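Local coordinates for protein hydrolase, isochorismatase family (PDB 4H17) that probably hydrolyses isochorismate or a related small substrate, though its true substrate is not established, at residues Ser25-Asp30 and Pro65-Arg70; Ile29-Glu34 and Cys129-His134; Val154-Ala159 and Ala191-Leu196; Ser158-Leu163 and Ile170-Ile175. One frame throughout, in Å; residues are numbered along the deposited sequence. Where two conformers were deposited one is given.

Interaction 1 (Ser25-Asp30 and Pro65-Arg70); sequences SLIIID and PIIHVR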
loop_
_atom_site.group_PDB
_atom_site.type_symbol
_atom_site.label_atom_id
_atom_site.label_comp_id
_atom_site.label_asym_id
_atom_site.label_seq_id
_atom_site.Cartn_x
_atom_site.Cartn_y
_atom_site.Cartn_z
ATOM N N SER A 25 7.432 0.850 -20.190
ATOM C CA SER A 25 8.734 0.838 -19.485
ATOM C C SER A 25 8.677 -0.311 -18.461
ATOM O O SER A 25 7.663 -0.485 -17.769
ATOM C CB SER A 25 8.993 2.122 -18.739
ATOM O OG SER A 25 9.070 3.305 -19.561
ATOM N N LEU A 26 9.757 -1.094 -18.355
ATOM C CA LEU A 26 9.820 -2.248 -17.433
ATOM C C LEU A 26 10.616 -1.836 -16.193
ATOM O O LEU A 26 11.698 -1.255 -16.307
ATOM C CB LEU A 26 10.520 -3.441 -18.056
ATOM C CG LEU A 26 10.784 -4.669 -17.164
ATOM C CD1 LEU A 26 9.503 -5.325 -16.667
ATOM C CD2 LEU A 26 11.624 -5.670 -17.923
ATOM N N ILE A 27 10.042 -2.064 -15.028
ATOM C CA ILE A 27 10.661 -1.751 -13.728
ATOM C C ILE A 27 10.811 -3.018 -12.897
ATOM O O ILE A 27 9.825 -3.697 -12.610
ATOM C CB ILE A 27 9.856 -0.709 -12.916
ATOM C CG1 ILE A 27 9.562 0.562 -13.754
ATOM C CG2 ILE A 27 10.598 -0.370 -11.608
ATOM C CD1 ILE A 27 8.630 1.568 -13.119
ATOM N N ILE A 28 12.067 -3.334 -12.531
ATOM C CA ILE A 28 12.365 -4.511 -11.724
ATOM C C ILE A 28 12.797 -4.015 -10.347
ATOM O O ILE A 28 13.841 -3.375 -10.199
ATOM C CB ILE A 28 13.499 -5.356 -12.326
ATOM C CG1 ILE A 28 13.154 -5.725 -13.766
ATOM C CG2 ILE A 28 13.730 -6.621 -11.482
ATOM C CD1 ILE A 28 14.249 -6.441 -14.504
ATOM N N ILE A 29 11.995 -4.329 -9.345
ATOM C CA ILE A 29 12.205 -3.815 -7.978
ATOM C C ILE A 29 12.920 -4.834 -7.103
ATOM O O ILE A 29 12.413 -5.948 -6.820
ATOM C CB ILE A 29 10.864 -3.406 -7.364
ATOM C CG1 ILE A 29 10.246 -2.257 -8.161
ATOM C CG2 ILE A 29 11.025 -3.006 -5.915
ATOM C CD1 ILE A 29 8.846 -1.829 -7.754
ATOM N N ASP A 30 14.147 -4.486 -6.692
ATOM C CA ASP A 30 14.829 -5.142 -5.597
ATOM C C ASP A 30 15.215 -6.589 -5.887
ATOM O O ASP A 30 15.049 -7.438 -5.027
ATOM C CB ASP A 30 14.018 -5.054 -4.290
ATOM C CG ASP A 30 13.751 -3.607 -3.839
ATOM O OD1 ASP A 30 14.506 -2.669 -4.221
ATOM O OD2 ASP A 30 12.791 -3.455 -3.042
ATOM N N PRO A 65 12.683 0.366 -22.544
ATOM C CA PRO A 65 13.350 0.951 -21.378
ATOM C C PRO A 65 13.225 0.042 -20.206
ATOM O O PRO A 65 12.111 -0.504 -19.962
ATOM C CB PRO A 65 12.586 2.263 -21.161
ATOM C CG PRO A 65 11.872 2.527 -22.427
ATOM C CD PRO A 65 11.507 1.164 -22.944
ATOM N N ILE A 66 14.347 -0.158 -19.495
ATOM C CA ILE A 66 14.360 -1.041 -18.365
ATOM C C ILE A 66 14.998 -0.330 -17.182
ATOM O O ILE A 66 16.111 0.216 -17.290
ATOM C CB ILE A 66 15.183 -2.319 -18.657
ATOM C CG1 ILE A 66 14.603 -3.068 -19.869
ATOM C CG2 ILE A 66 15.304 -3.199 -17.419
ATOM C CD1 ILE A 66 15.532 -4.112 -20.464
ATOM N N ILE A 67 14.286 -0.355 -16.071
ATOM C CA ILE A 67 14.716 0.317 -14.815
ATOM C C ILE A 67 14.858 -0.710 -13.706
ATOM O O ILE A 67 13.924 -1.471 -13.409
ATOM C CB ILE A 67 13.703 1.347 -14.368
ATOM C CG1 ILE A 67 13.569 2.440 -15.422
ATOM C CG2 ILE A 67 14.092 1.849 -12.987
ATOM C CD1 ILE A 67 12.401 3.396 -15.219
ATOM N N HIS A 68 16.058 -0.817 -13.160
ATOM C CA HIS A 68 16.342 -1.673 -12.024
ATOM C C HIS A 68 16.433 -0.815 -10.754
ATOM O O HIS A 68 17.195 0.170 -10.699
ATOM C CB HIS A 68 17.685 -2.383 -12.200
ATOM C CG HIS A 68 17.852 -3.100 -13.500
ATOM N ND1 HIS A 68 17.696 -4.465 -13.607
ATOM C CD2 HIS A 68 18.188 -2.664 -14.732
ATOM C CE1 HIS A 68 17.908 -4.831 -14.860
ATOM N NE2 HIS A 68 18.226 -3.760 -15.560
ATOM N N VAL A 69 15.692 -1.214 -9.743
ATOM C CA VAL A 69 15.708 -0.570 -8.441
ATOM C C VAL A 69 16.376 -1.495 -7.417
ATOM O O VAL A 69 16.058 -2.678 -7.401
ATOM C CB VAL A 69 14.257 -0.239 -8.017
ATOM C CG1 VAL A 69 14.230 0.346 -6.636
ATOM C CG2 VAL A 69 13.570 0.691 -9.023
ATOM N N ARG A 70 17.229 -0.962 -6.538
ATOM C CA ARG A 70 17.760 -1.693 -5.413
ATOM C C ARG A 70 17.726 -0.852 -4.158
ATOM O O ARG A 70 17.725 0.387 -4.216
ATOM C CB ARG A 70 19.243 -2.063 -5.635
ATOM C CG ARG A 70 19.482 -3.178 -6.621
ATOM C CD ARG A 70 20.922 -3.659 -6.542
ATOM N NE ARG A 70 21.889 -2.667 -7.060
ATOM C CZ ARG A 70 23.190 -2.941 -7.291
ATOM N NH1 ARG A 70 23.716 -4.107 -6.982
ATOM N NH2 ARG A 70 23.975 -2.001 -7.812
#
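In the first beta-alpha-beta crossover of this Rossmann-like fold, L26 to I29 run beside I66 to V69 as parallel neighbours, helix 45-61 making the connection between them. The strand axes come within 4.7 Å and are turned by only 16°, so five backbone bonds can form in regular succession. L26 N reaches P65 O, I67 N reaches L26 O, I28 N meets I67 O at 2.8 Å, and V69 N meets I28 O. The fifth carries the pairing past the strand end, where D30 N binds V69 O at 2.7 Å.

Branched aliphatic residues suit both faces of such a central strand. L26, I28, I66 and H68 share the face on which L26, I28 and I66 pack against helix 45-61. Here I28 runs alongside the imidazole in the same sense, its CD1 4.0 Å from H68 CE1; the ring is fixed at its far end by a bond from H68 NE2 to E98. On the other face I67 packs on helix 114-121. With CG1 of I27 anti to the carbonyl carbon (chi1 -52°), CG2 is the branch opposite the backbone N, and it leans forward along the strand to V69 CG2, 4.1 Å away. The other V69 methyl serves the loop: V69 CG1 lies against the carboxylate of D30, 3.9 Å from D30 OD1.

Interaction 2 (Ile29-Glu34 and Cys129-His134); sequences IDAQKE and CGFMSH. With SO4 (sulfate ion), chain C.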
loop_
_atom_site.group_PDB
_atom_site.type_symbol
_atom_site.label_atom_id
_atom_site.label_comp_id
_atom_site.label_asym_id
_atom_site.label_seq_id
_atom_site.Cartn_x
_atom_site.Cartn_y
_atom_site.Cartn_z
ATOM N N ILE A 29 11.995 -4.329 -9.345
ATOM C CA ILE A 29 12.205 -3.815 -7.978
ATOM C C ILE A 29 12.920 -4.834 -7.103
ATOM O O ILE A 29 12.413 -5.948 -6.820
ATOM C CB ILE A 29 10.864 -3.406 -7.364
ATOM C CG1 ILE A 29 10.246 -2.257 -8.161
ATOM C CG2 ILE A 29 11.025 -3.006 -5.915
ATOM C CD1 ILE A 29 8.846 -1.829 -7.754
ATOM N N ASP A 30 14.147 -4.486 -6.692
ATOM C CA ASP A 30 14.829 -5.142 -5.597
ATOM C C ASP A 30 15.215 -6.589 -5.887
ATOM O O ASP A 30 15.049 -7.438 -5.027
ATOM C CB ASP A 30 14.018 -5.054 -4.290
ATOM C CG ASP A 30 13.751 -3.607 -3.839
ATOM O OD1 ASP A 30 14.506 -2.669 -4.221
ATOM O OD2 ASP A 30 12.791 -3.455 -3.042
ATOM N N ALA A 31 15.691 -6.877 -7.097
ATOM C CA ALA A 31 16.045 -8.268 -7.434
ATOM C C ALA A 31 17.445 -8.573 -6.879
ATOM O O ALA A 31 18.446 -8.705 -7.603
ATOM C CB ALA A 31 15.919 -8.491 -8.930
ATOM N N GLN A 32 17.490 -8.681 -5.552
ATOM C CA GLN A 32 18.743 -8.764 -4.801
ATOM C C GLN A 32 18.879 -10.039 -3.973
ATOM O O GLN A 32 17.902 -10.663 -3.595
ATOM C CB GLN A 32 18.894 -7.575 -3.890
ATOM C CG GLN A 32 18.928 -6.258 -4.629
ATOM C CD GLN A 32 18.985 -5.109 -3.685
ATOM O OE1 GLN A 32 17.953 -4.476 -3.359
ATOM N NE2 GLN A 32 20.217 -4.780 -3.240
ATOM N N LYS A 33 20.134 -10.386 -3.672
ATOM C CA LYS A 33 20.440 -11.675 -3.033
ATOM C C LYS A 33 19.945 -11.802 -1.555
ATOM O O LYS A 33 19.741 -12.929 -1.053
ATOM C CB LYS A 33 21.936 -11.991 -3.127
ATOM C CG LYS A 33 22.494 -12.174 -4.507
ATOM C CD LYS A 33 23.947 -12.648 -4.461
ATOM C CE LYS A 33 24.487 -12.977 -5.820
ATOM N NZ LYS A 33 25.934 -13.276 -5.707
ATOM N N GLU A 34 19.698 -10.670 -0.887
ATOM C CA GLU A 34 19.101 -10.635 0.439
ATOM C C GLU A 34 17.901 -11.569 0.526
ATOM O O GLU A 34 17.730 -12.256 1.529
ATOM C CB GLU A 34 18.668 -9.205 0.769
ATOM C CG GLU A 34 18.008 -9.055 2.128
ATOM C CD GLU A 34 18.942 -9.212 3.316
ATOM O OE1 GLU A 34 20.009 -8.559 3.348
ATOM O OE2 GLU A 34 18.635 -9.978 4.248
ATOM N N CYS A 129 7.630 -5.549 -11.578
ATOM C CA CYS A 129 7.844 -6.826 -10.949
ATOM C C CYS A 129 8.845 -6.624 -9.810
ATOM O O CYS A 129 9.395 -5.529 -9.682
ATOM C CB CYS A 129 8.348 -7.839 -11.980
ATOM S SG CYS A 129 9.931 -7.416 -12.740
ATOM N N GLY A 130 9.054 -7.682 -9.038
ATOM C CA GLY A 130 10.067 -7.708 -7.970
ATOM C C GLY A 130 9.516 -7.894 -6.573
ATOM O O GLY A 130 8.462 -8.517 -6.367
ATOM N N PHE A 131 10.221 -7.338 -5.603
ATOM C CA PHE A 131 10.195 -7.770 -4.236
ATOM C C PHE A 131 10.289 -6.631 -3.260
ATOM O O PHE A 131 10.955 -5.611 -3.549
ATOM C CB PHE A 131 11.396 -8.715 -3.977
ATOM C CG PHE A 131 11.561 -9.709 -5.063
ATOM C CD1 PHE A 131 10.670 -10.769 -5.185
ATOM C CD2 PHE A 131 12.602 -9.607 -5.934
ATOM C CE1 PHE A 131 10.761 -11.639 -6.253
ATOM C CE2 PHE A 131 12.746 -10.510 -6.994
ATOM C CZ PHE A 131 11.831 -11.557 -7.137
HETATM N N MSE A 132 9.664 -6.752 -2.066
HETATM C CA MSE A 132 8.596 -7.750 -1.718
HETATM C C MSE A 132 7.263 -7.215 -2.175
HETATM O O MSE A 132 7.051 -5.989 -2.229
HETATM C CB MSE A 132 8.556 -7.942 -0.200
HETATM C CG MSE A 132 9.875 -8.463 0.331
HETATM SE SE MSE A 132 9.894 -8.883 2.236
HETATM C CE MSE A 132 9.412 -7.105 2.963
ATOM N N SER A 133 6.362 -8.105 -2.535
ATOM C CA SER A 133 5.110 -7.687 -3.152
ATOM C C SER A 133 4.342 -6.730 -2.245
ATOM O O SER A 133 3.750 -5.768 -2.748
ATOM C CB SER A 133 4.237 -8.886 -3.542
ATOM O OG SER A 133 3.957 -9.709 -2.470
ATOM N N HIS A 134 4.317 -6.983 -0.941
ATOM C CA HIS A 134 3.459 -6.216 -0.003
ATOM C C HIS A 134 4.088 -4.888 0.439
ATOM O O HIS A 134 3.427 -4.068 1.070
ATOM C CB HIS A 134 3.077 -7.028 1.235
ATOM C CG HIS A 134 4.231 -7.340 2.115
ATOM N ND1 HIS A 134 5.175 -8.282 1.787
ATOM C CD2 HIS A 134 4.645 -6.787 3.278
ATOM C CE1 HIS A 134 6.121 -8.301 2.703
ATOM N NE2 HIS A 134 5.801 -7.436 3.642
HETATM S S SO4 C . 11.019 -4.497 0.694
HETATM O O1 SO4 C . 11.846 -3.502 -0.021
HETATM O O2 SO4 C . 9.811 -4.791 -0.034
HETATM O O3 SO4 C . 10.623 -3.889 1.987
HETATM O O4 SO4 C . 11.776 -5.711 1.050
#
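I29 O is held by two groups of the neighbouring strand, F131 N at 2.9 Å and, through a CA-H...O contact, G130 CA at 3.2 Å. Together with the bond from I29 N to C129 O, this closes the parallel pairing of strands 24-29 and 125-131 at the switch point of the Rossmann-like sheet, where strand order reverses and a pocket is expected. Glycine is called for at G130: a CB would run into I29 O, and the backbone angles themselves disfavour any side chain.

The F131 ring turns its edge to the loop leaving I29. F131 CD2 lies 3.4 Å from D30 O, A31 CA is in the plane of the ring, and A31 CB touches F131 CE2; alanine is small enough to pass here while making an inverse gamma turn. D30 OD2 stands 2.9 Å from F131 O, two acceptors with no bond between them. The carboxylate has weak bonds to H71 and S136 and a long, weak ion pair with K103, consistent with the Asp-Lys pair of the family's active site.

A cis peptide between F131 and M132 (a selenomethionine) presents M132 N to the pocket, where it gives a bond of 2.8 Å to sulfate O2. The sulfate, probably from the crystallisation liquor, is also bound by Y35, H71, S135 and S136. The M132 side chain also runs along the sulfate, bent at its end so that M132 CE comes 3.3 Å from sulfate O4.

Interaction 3 (Val154-Ala159 and Ala191-Leu196); sequences VEDASA and APTASL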
loop_
_atom_site.group_PDB
_atom_site.type_symbol
_atom_site.label_atom_id
_atom_site.label_comp_id
_atom_site.label_asym_id
_atom_site.label_seq_id
_atom_site.Cartn_x
_atom_site.Cartn_y
_atom_site.Cartn_z
ATOM N N VAL A 154 3.208 -7.788 -12.439
ATOM C CA VAL A 154 3.355 -9.158 -12.950
ATOM C C VAL A 154 3.371 -10.100 -11.759
ATOM O O VAL A 154 4.370 -10.211 -11.052
ATOM C CB VAL A 154 4.617 -9.341 -13.790
ATOM C CG1 VAL A 154 4.655 -10.723 -14.418
ATOM C CG2 VAL A 154 4.692 -8.253 -14.835
ATOM N N GLU A 155 2.233 -10.756 -11.517
ATOM C CA GLU A 155 2.000 -11.395 -10.216
ATOM C C GLU A 155 2.909 -12.602 -9.966
ATOM O O GLU A 155 3.234 -12.927 -8.826
ATOM C CB GLU A 155 0.537 -11.833 -10.079
ATOM C CG GLU A 155 0.091 -12.765 -11.181
ATOM C CD GLU A 155 -1.410 -12.926 -11.217
ATOM O OE1 GLU A 155 -2.020 -12.960 -10.117
ATOM O OE2 GLU A 155 -1.962 -13.013 -12.340
ATOM N N ASP A 156 3.328 -13.255 -11.039
ATOM C CA ASP A 156 4.209 -14.432 -10.945
ATOM C C ASP A 156 5.695 -14.109 -11.173
ATOM O O ASP A 156 6.548 -14.983 -11.202
ATOM C CB ASP A 156 3.692 -15.590 -11.824
ATOM C CG ASP A 156 3.626 -15.241 -13.297
ATOM O OD1 ASP A 156 4.004 -14.128 -13.699
ATOM O OD2 ASP A 156 3.171 -16.117 -14.070
ATOM N N ALA A 157 5.981 -12.814 -11.185
ATOM C CA ALA A 157 7.349 -12.274 -11.244
ATOM C C ALA A 157 7.582 -11.396 -10.008
ATOM O O ALA A 157 8.374 -10.432 -10.030
ATOM C CB ALA A 157 7.551 -11.486 -12.499
ATOM N N SER A 158 6.876 -11.727 -8.946
ATOM C CA SER A 158 6.940 -10.989 -7.677
ATOM C C SER A 158 6.728 -12.012 -6.572
ATOM O O SER A 158 6.150 -13.101 -6.800
ATOM C CB SER A 158 5.907 -9.864 -7.677
ATOM O OG SER A 158 5.877 -9.154 -6.413
ATOM N N ALA A 159 7.184 -11.704 -5.363
ATOM C CA ALA A 159 7.075 -12.612 -4.264
ATOM C C ALA A 159 7.119 -11.909 -2.949
ATOM O O ALA A 159 7.519 -10.742 -2.847
ATOM C CB ALA A 159 8.183 -13.663 -4.323
ATOM N N ALA A 191 -1.340 -9.288 -13.994
ATOM C CA ALA A 191 -1.235 -10.207 -15.139
ATOM C C ALA A 191 -0.078 -11.171 -14.942
ATOM O O ALA A 191 0.877 -10.834 -14.248
ATOM C CB ALA A 191 -1.041 -9.430 -16.407
ATOM N N PRO A 192 -0.166 -12.396 -15.527
ATOM C CA PRO A 192 0.962 -13.314 -15.494
ATOM C C PRO A 192 1.973 -13.004 -16.611
ATOM O O PRO A 192 1.653 -12.408 -17.646
ATOM C CB PRO A 192 0.320 -14.670 -15.697
ATOM C CG PRO A 192 -0.892 -14.396 -16.515
ATOM C CD PRO A 192 -1.345 -12.997 -16.191
ATOM N N THR A 193 3.224 -13.395 -16.353
ATOM C CA THR A 193 4.336 -13.136 -17.241
ATOM C C THR A 193 4.005 -13.573 -18.677
ATOM O O THR A 193 4.323 -12.864 -19.632
ATOM C CB THR A 193 5.586 -13.891 -16.723
ATOM O OG1 THR A 193 5.981 -13.380 -15.441
ATOM C CG2 THR A 193 6.782 -13.826 -17.652
ATOM N N ALA A 194 3.402 -14.748 -18.789
ATOM C CA ALA A 194 3.123 -15.371 -20.098
ATOM C C ALA A 194 2.228 -14.498 -20.971
ATOM O O ALA A 194 2.324 -14.529 -22.192
ATOM C CB ALA A 194 2.499 -16.743 -19.898
ATOM N N SER A 195 1.389 -13.671 -20.355
ATOM C CA SER A 195 0.512 -12.782 -21.109
ATOM C C SER A 195 1.231 -11.551 -21.711
ATOM O O SER A 195 0.629 -10.823 -22.469
ATOM C CB SER A 195 -0.615 -12.273 -20.215
ATOM O OG SER A 195 -0.154 -11.245 -19.336
ATOM N N LEU A 196 2.497 -11.333 -21.366
ATOM C CA LEU A 196 3.224 -10.103 -21.742
ATOM C C LEU A 196 4.355 -10.354 -22.734
ATOM O O LEU A 196 4.808 -9.428 -23.401
ATOM C CB LEU A 196 3.779 -9.395 -20.471
ATOM C CG LEU A 196 2.702 -8.839 -19.542
ATOM C CD1 LEU A 196 3.255 -8.519 -18.154
ATOM C CD2 LEU A 196 2.045 -7.591 -20.113
HETATM O O HOH W 1 3.236 -16.804 -16.766
#
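D156 OD1 takes two hydrogen bonds from one residue: T193 N approaches by the syn lone pair at 2.9 Å, while T193 OG1 comes from above the carboxylate plane at 2.7 Å. Threonine suits the place because its hydroxyl and its backbone N-H can serve the same oxygen. D156 OD2 is linked through a water to A194 N, so both oxygens hold the start of the 3-10 turn. Replacing D156 by a leucine would probably leave T193 N and OG1 without their common acceptor and the turn 193-195 freer to shift.

Next to this grip V154 packs closely, its CG1 3.1 Å from T193 OG1 and its CG2 3.6 Å from L196 CD1. The backbone joins in where E155 N binds A191 O at 3.1 Å, continuing the parallel pairing of strand 150-159 with 189-191, an outermost strand of this chain's Rossmann-like sheet.

Behind these, a type I turn from V154 to A157, with D156 CG placed between its own N and carbonyl carbon (chi1 61°), aims the carboxylate at T193. N51 of helix 45-61 binds D156 O, and H176 binds E155 O. Within 191-196, P192 O accepts from both S195 N and S195 OG.

Interaction 4 (Ser158-Leu163 and Ile170-Ile175); sequences SATRDL and IPAAQI. With EDO (1,2-ethanediol), chain H.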
loop_
_atom_site.group_PDB
_atom_site.type_symbol
_atom_site.label_atom_id
_atom_site.label_comp_id
_atom_site.label_asym_id
_atom_site.label_seq_id
_atom_site.Cartn_x
_atom_site.Cartn_y
_atom_site.Cartn_z
ATOM N N SER A 158 6.876 -11.727 -8.946
ATOM C CA SER A 158 6.940 -10.989 -7.677
ATOM C C SER A 158 6.728 -12.012 -6.572
ATOM O O SER A 158 6.150 -13.101 -6.800
ATOM C CB SER A 158 5.907 -9.864 -7.677
ATOM O OG SER A 158 5.877 -9.154 -6.413
ATOM N N ALA A 159 7.184 -11.704 -5.363
ATOM C CA ALA A 159 7.075 -12.612 -4.264
ATOM C C ALA A 159 7.119 -11.909 -2.949
ATOM O O ALA A 159 7.519 -10.742 -2.847
ATOM C CB ALA A 159 8.183 -13.663 -4.323
ATOM N N THR A 160 6.764 -12.651 -1.926
ATOM C CA THR A 160 6.858 -12.190 -0.568
ATOM C C THR A 160 7.234 -13.360 0.366
ATOM O O THR A 160 7.750 -14.418 -0.085
ATOM C CB THR A 160 5.574 -11.455 -0.172
ATOM O OG1 THR A 160 5.726 -10.886 1.135
ATOM C CG2 THR A 160 4.399 -12.370 -0.196
ATOM N N ARG A 161 7.098 -13.108 1.658
ATOM C CA ARG A 161 7.401 -14.124 2.675
ATOM C C ARG A 161 6.244 -14.315 3.670
ATOM O O ARG A 161 5.269 -13.550 3.690
ATOM C CB ARG A 161 8.689 -13.768 3.369
ATOM C CG ARG A 161 8.570 -12.599 4.359
ATOM C CD ARG A 161 9.918 -12.159 4.929
ATOM N NE ARG A 161 9.797 -11.495 6.243
ATOM C CZ ARG A 161 9.319 -10.269 6.450
ATOM N NH1 ARG A 161 8.923 -9.499 5.434
ATOM N NH2 ARG A 161 9.252 -9.826 7.699
ATOM N N ASP A 162 6.326 -15.390 4.462
ATOM C CA ASP A 162 5.424 -15.588 5.567
ATOM C C ASP A 162 5.473 -14.389 6.487
ATOM O O ASP A 162 6.561 -13.950 6.886
ATOM C CB ASP A 162 5.798 -16.822 6.401
ATOM C CG ASP A 162 5.591 -18.162 5.690
ATOM O OD1 ASP A 162 5.133 -18.228 4.560
ATOM O OD2 ASP A 162 5.905 -19.186 6.331
ATOM N N LEU A 163 4.315 -13.877 6.894
ATOM C CA LEU A 163 4.277 -12.778 7.880
ATOM C C LEU A 163 3.571 -13.107 9.167
ATOM O O LEU A 163 2.653 -13.953 9.207
ATOM C CB LEU A 163 3.616 -11.523 7.310
ATOM C CG LEU A 163 4.240 -10.923 6.058
ATOM C CD1 LEU A 163 3.390 -9.774 5.545
ATOM C CD2 LEU A 163 5.658 -10.515 6.293
ATOM N N ILE A 170 0.840 -16.006 8.786
ATOM C CA ILE A 170 0.100 -16.046 7.525
ATOM C C ILE A 170 1.088 -16.451 6.426
ATOM O O ILE A 170 2.115 -15.775 6.208
ATOM C CB ILE A 170 -0.550 -14.710 7.173
ATOM C CG1 ILE A 170 -1.521 -14.247 8.279
ATOM C CG2 ILE A 170 -1.282 -14.838 5.829
ATOM C CD1 ILE A 170 -2.044 -12.842 8.182
ATOM N N PRO A 171 0.814 -17.560 5.746
ATOM C CA PRO A 171 1.726 -17.919 4.668
ATOM C C PRO A 171 1.914 -16.867 3.613
ATOM O O PRO A 171 0.970 -16.171 3.182
ATOM C CB PRO A 171 1.100 -19.164 4.040
ATOM C CG PRO A 171 0.187 -19.687 5.061
ATOM C CD PRO A 171 -0.220 -18.589 5.974
ATOM N N ALA A 172 3.102 -16.915 3.026
ATOM C CA ALA A 172 3.482 -16.059 1.930
ATOM C C ALA A 172 2.454 -16.079 0.793
ATOM O O ALA A 172 2.094 -15.023 0.310
ATOM C CB ALA A 172 4.856 -16.469 1.425
ATOM N N ALA A 173 1.928 -17.259 0.423
ATOM C CA ALA A 173 0.958 -17.348 -0.669
ATOM C C ALA A 173 -0.294 -16.547 -0.384
ATOM O O ALA A 173 -0.893 -15.979 -1.310
ATOM C CB ALA A 173 0.597 -18.808 -0.982
ATOM N N GLN A 174 -0.704 -16.538 0.883
ATOM C CA GLN A 174 -1.964 -15.896 1.284
ATOM C C GLN A 174 -1.721 -14.384 1.273
ATOM O O GLN A 174 -2.518 -13.607 0.726
ATOM C CB GLN A 174 -2.437 -16.364 2.628
ATOM C CG GLN A 174 -3.074 -17.721 2.569
ATOM C CD GLN A 174 -3.548 -18.183 3.909
ATOM O OE1 GLN A 174 -4.102 -17.405 4.687
ATOM N NE2 GLN A 174 -3.373 -19.479 4.178
ATOM N N ILE A 175 -0.580 -13.970 1.822
ATOM C CA ILE A 175 -0.228 -12.551 1.722
ATOM C C ILE A 175 -0.195 -12.085 0.264
ATOM O O ILE A 175 -0.691 -11.037 -0.071
ATOM C CB ILE A 175 1.153 -12.256 2.337
ATOM C CG1 ILE A 175 1.195 -12.605 3.827
ATOM C CG2 ILE A 175 1.537 -10.808 2.058
ATOM C CD1 ILE A 175 0.221 -11.880 4.729
HETATM C C1 EDO H . 4.058 -16.855 -3.114
HETATM O O1 EDO H . 4.966 -17.952 -2.904
HETATM C C2 EDO H . 4.897 -15.651 -3.536
HETATM O O2 EDO H . 5.818 -15.243 -2.522
#
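L163 and I170 form an antiparallel hydrogen-bonded pair, L163 N to I170 O at 3.0 Å and I170 N to L163 O at 2.8 Å, just before the chain enters helix 172-186 through P171 at the N-cap. P171 O receives Q174 N and I175 N, while A172 N finds its acceptor across the contact. D162 CG, anti to the carbonyl carbon (chi1 -69°), carries OD1 to within 2.9 Å of A172 N, which meets it on its anti side, 26° out of the carboxylate plane. Aspartate suits this place, since a helix dipole is likely to favour a negative group at its start. With an alanine in place of D162, A172 N would probably lose its acceptor and the helix start its nearby charge.

A172 CB presses on the backbone at 3.4 Å from R161 C, which calls for a small residue. L163 and I175 cross at about a right angle, L163 CD1 3.9 Å from I175 CD1. T160 CG2 meets I175 CG2, and T160 N gives a bond to O2 of an ethanediol, probably from the crystallisation liquor. R161 leaves the backbone away from segment 170-175, and its guanidinium, covered on one face by L163 CD2 offset toward the rim, forms a salt bridge with D185 of the second subunit. The whole is a beta-hairpin feeding directly into a helix, at the dimer interface of this isochorismatase-family fold.

From the N terminus, strand 24-29 starts interaction 1, which closes the loop through helix 45-61 when strand 66-71 returns beside it. Interaction 2 starts from the same stretch, sharing I29 and D30, but closes much later, at strand 125-131; the two loops overlap and so cross, leaving strand 24-29 held between two neighbours. Interactions 3 and 4 come later and share S158 and A159. Interaction 4, a short hairpin closure, nests inside interaction 3, whose wider loop includes helix 172-186 and ends beyond strand 189-191, outermost within this chain. Interaction 2 meets them through G130 O and S158 OG, tying the pocket end of the sheet to strand 150-159. Interactions 2, 3 and 4 all reach the second subunit.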